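Side-chain contact in gamma-glutamyl-gamma-aminobutyrate hydrolase PuuD (Escherichia coli, PDB 6VTV), which hydrolyses the gamma-glutamyl linkage of gamma-glutamyl-gamma-aminobutyrate, releasing 4-aminobutanoate and glutamate in the last step of putrescine breakdown: residues H161-E166 against L208-S213. Residues are numbered along the deposited sequence; the frame is centred on the assembly and turned at random.
With MN (manganese (II) ion), chain D.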
ATOM      1  N   HIS B 161       4.157 -16.126 -25.845  1.00 28.18           N
ATOM      2  CA  HIS B 161       5.267 -16.325 -26.764  1.00 28.98           C
ATOM      3  C   HIS B 161       6.474 -16.798 -25.967  1.00 28.46           C
ATOM      4  O   HIS B 161       6.496 -16.743 -24.733  1.00 27.20           O
ATOM      5  CB  HIS B 161       5.587 -15.042 -27.542  1.00 28.27           C
ATOM      6  CG  HIS B 161       5.990 -13.893 -26.670  1.00 25.96           C
ATOM      7  ND1 HIS B 161       7.203 -13.844 -26.017  1.00 27.27           N
ATOM      8  CD2 HIS B 161       5.340 -12.751 -26.344  1.00 24.73           C
ATOM      9  CE1 HIS B 161       7.282 -12.722 -25.325  1.00 26.56           C
ATOM     10  NE2 HIS B 161       6.165 -12.041 -25.506  1.00 25.63           N
ATOM     11  N   GLU B 162       7.487 -17.266 -26.686  1.00 29.78           N
ATOM     12  CA  GLU B 162       8.711 -17.712 -26.045  1.00 34.01           C
ATOM     13  C   GLU B 162       9.693 -16.554 -25.900  1.00 33.65           C
ATOM     14  O   GLU B 162       9.543 -15.492 -26.506  1.00 30.92           O
ATOM     15  CB  GLU B 162       9.351 -18.853 -26.837  1.00 33.56           C
ATOM     16  CG  GLU B 162       8.420 -20.016 -27.117  1.00 36.13           C
ATOM     17  CD  GLU B 162       9.021 -21.021 -28.078  1.00 44.74           C
ATOM     18  OE1 GLU B 162       9.601 -22.022 -27.607  1.00 49.73           O
ATOM     19  OE2 GLU B 162       8.915 -20.810 -29.304  1.00 48.78           O
ATOM     20  N   VAL B 163      10.703 -16.769 -25.061  1.00 27.98           N
ATOM     21  CA  VAL B 163      11.839 -15.864 -24.940  1.00 30.81           C
ATOM     22  C   VAL B 163      13.102 -16.710 -24.867  1.00 32.87           C
ATOM     23  O   VAL B 163      13.093 -17.831 -24.350  1.00 35.85           O
ATOM     24  CB  VAL B 163      11.737 -14.931 -23.710  1.00 30.85           C
ATOM     25  CG1 VAL B 163      10.597 -13.937 -23.875  1.00 23.57           C
ATOM     26  CG2 VAL B 163      11.557 -15.739 -22.442  1.00 33.72           C
ATOM     27  N   GLN B 164      14.193 -16.170 -25.401  1.00 30.07           N
ATOM     28  CA  GLN B 164      15.483 -16.842 -25.400  1.00 35.41           C
ATOM     29  C   GLN B 164      16.453 -16.072 -24.515  1.00 40.40           C
ATOM     30  O   GLN B 164      16.663 -14.872 -24.717  1.00 37.12           O
ATOM     31  CB  GLN B 164      16.041 -16.966 -26.819  1.00 35.94           C
ATOM     32  CG  GLN B 164      17.377 -17.682 -26.892  1.00 44.47           C
ATOM     33  CD  GLN B 164      17.593 -18.366 -28.225  1.00 56.08           C
ATOM     34  OE1 GLN B 164      18.376 -17.901 -29.053  1.00 62.36           O
ATOM     35  NE2 GLN B 164      16.899 -19.478 -28.441  1.00 58.63           N
ATOM     36  N   VAL B 165      17.041 -16.767 -23.543  1.00 40.20           N
ATOM     37  CA  VAL B 165      17.933 -16.125 -22.586  1.00 37.64           C
ATOM     38  C   VAL B 165      19.252 -15.781 -23.264  1.00 36.52           C
ATOM     39  O   VAL B 165      19.837 -16.606 -23.979  1.00 35.14           O
ATOM     40  CB  VAL B 165      18.158 -17.034 -21.369  1.00 41.92           C
ATOM     41  CG1 VAL B 165      19.225 -16.450 -20.452  1.00 44.03           C
ATOM     42  CG2 VAL B 165      16.855 -17.239 -20.613  1.00 39.00           C
ATOM     43  N   GLU B 166      19.725 -14.556 -23.048  1.00 34.68           N
ATOM     44  CA  GLU B 166      21.062 -14.168 -23.477  1.00 42.07           C
ATOM     45  C   GLU B 166      22.062 -14.603 -22.413  1.00 41.49           C
ATOM     46  O   GLU B 166      21.941 -14.220 -21.245  1.00 37.92           O
ATOM     47  CB  GLU B 166      21.139 -12.662 -23.715  1.00 45.40           C
ATOM     48  CG  GLU B 166      22.464 -12.199 -24.300  1.00 56.23           C
ATOM     49  CD  GLU B 166      22.397 -10.793 -24.865  1.00 61.36           C
ATOM     50  OE1 GLU B 166      21.519 -10.535 -25.713  1.00 61.52           O
ATOM     51  OE2 GLU B 166      23.225  -9.948 -24.462  1.00 62.71           O
ATOM     52  N   LEU B 208      12.550  -8.391 -29.873  1.00 28.51           N
ATOM     53  CA  LEU B 208      12.187  -7.439 -28.831  1.00 29.41           C
ATOM     54  C   LEU B 208      12.809  -7.841 -27.500  1.00 28.62           C
ATOM     55  O   LEU B 208      12.739  -9.004 -27.094  1.00 26.64           O
ATOM     56  CB  LEU B 208      10.668  -7.353 -28.689  1.00 27.61           C
ATOM     57  CG  LEU B 208      10.172  -6.308 -27.686  1.00 25.43           C
ATOM     58  CD1 LEU B 208      10.242  -4.907 -28.283  1.00 26.61           C
ATOM     59  CD2 LEU B 208       8.764  -6.623 -27.206  1.00 20.86           C
ATOM     60  N   VAL B 209      13.416  -6.871 -26.820  1.00 25.74           N
ATOM     61  CA  VAL B 209      14.014  -7.130 -25.517  1.00 28.27           C
ATOM     62  C   VAL B 209      12.902  -7.369 -24.503  1.00 30.37           C
ATOM     63  O   VAL B 209      12.026  -6.518 -24.307  1.00 26.68           O
ATOM     64  CB  VAL B 209      14.920  -5.969 -25.090  1.00 29.13           C
ATOM     65  CG1 VAL B 209      15.392  -6.172 -23.665  1.00 30.68           C
ATOM     66  CG2 VAL B 209      16.106  -5.849 -26.036  1.00 28.22           C
ATOM     67  N   GLU B 210      12.928  -8.535 -23.860  1.00 30.63           N
ATOM     68  CA  GLU B 210      11.917  -8.907 -22.879  1.00 28.11           C
ATOM     69  C   GLU B 210      12.457  -8.965 -21.457  1.00 27.21           C
ATOM     70  O   GLU B 210      11.676  -9.173 -20.523  1.00 28.07           O
ATOM     71  CB  GLU B 210      11.292 -10.259 -23.251  1.00 29.01           C
ATOM     72  CG  GLU B 210      10.295 -10.191 -24.400  1.00 28.87           C
ATOM     73  CD  GLU B 210       8.860 -10.063 -23.924  1.00 29.31           C
ATOM     74  OE1 GLU B 210       8.566 -10.500 -22.792  1.00 28.21           O
ATOM     75  OE2 GLU B 210       8.025  -9.524 -24.680  1.00 30.79           O
ATOM     76  N   ALA B 211      13.763  -8.784 -21.265  1.00 30.33           N
ATOM     77  CA  ALA B 211      14.353  -8.805 -19.935  1.00 23.90           C
ATOM     78  C   ALA B 211      15.701  -8.097 -19.978  1.00 24.02           C
ATOM     79  O   ALA B 211      16.458  -8.258 -20.937  1.00 25.83           O
ATOM     80  CB  ALA B 211      14.519 -10.240 -19.419  1.00 23.06           C
ATOM     81  N   VAL B 212      15.988  -7.316 -18.936  1.00 24.48           N
ATOM     82  CA  VAL B 212      17.233  -6.561 -18.824  1.00 24.42           C
ATOM     83  C   VAL B 212      17.759  -6.689 -17.400  1.00 25.97           C
ATOM     84  O   VAL B 212      17.053  -7.117 -16.486  1.00 26.93           O
ATOM     85  CB  VAL B 212      17.057  -5.071 -19.186  1.00 24.64           C
ATOM     86  CG1 VAL B 212      16.755  -4.906 -20.661  1.00 26.30           C
ATOM     87  CG2 VAL B 212      15.961  -4.441 -18.335  1.00 20.30           C
ATOM     88  N   SER B 213      19.020  -6.303 -17.221  1.00 23.26           N
ATOM     89  CA  SER B 213      19.612  -6.226 -15.895  1.00 25.51           C
ATOM     90  C   SER B 213      20.695  -5.158 -15.904  1.00 30.73           C
ATOM     91  O   SER B 213      21.336  -4.912 -16.928  1.00 35.69           O
ATOM     92  CB  SER B 213      20.186  -7.572 -15.438  1.00 25.23           C
ATOM     93  OG  SER B 213      21.453  -7.821 -16.017  1.00 28.14           O
TER
HETATM   94 MN    MN D 301       5.867  -9.886 -24.787  1.00 26.30          MN
HETATM   95  O   HOH W   1       6.030 -10.497 -22.579  1.00 22.08           O
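Glu210 OE2 binds the manganese ion at 2.2 Å, and His161 NE2 binds the same ion at 2.3 Å. The side chains come toward each other and take neighbouring positions on the ion, with NE2-manganese-OE2 near 90°. No hydrogen bond joins them: the 3.2 Å between His161 NE2 and Glu210 OE2 reflects two ligands sharing one ion. The carboxylate is turned 80° from the imidazole plane and meets the ring at its edge. Glu210 binds through one oxygen. Its OE1 stays 3.4 Å from the manganese and accepts a hydrogen bond from water 1, which is itself a metal ligand. Metal and water together thus fix the rotation of the carboxylate. The far side of the imidazole is tied down as well. His161 ND1 donates to Glu162 O over 2.9 Å, with the oxygen close to the ring plane, which directs NE2 at the metal. The Glu210 chain is bent at chi2 (-95°), which swings the carboxylate to the ion. Val163 CG1 packs against this bend, 3.8 Å from Glu210 CG, and the two side chains cross at about a right angle. His145, Ser185 and His187 complete the six-ligand manganese site. It is buried, and the Glu210 side chain lies about 8 Å from that of Cys118, the predicted nucleophile of this glutamine amidotransferase-like hydrolase. Strand 198-203 pairs antiparallel with both strand 161-165 and strand 209-214, and Glu210 and Ala211 form a classic beta bulge opposite Ala202. Strand 180-183 flanks strand 161-165, while helix 170-174 packs on Val165 and Ala211.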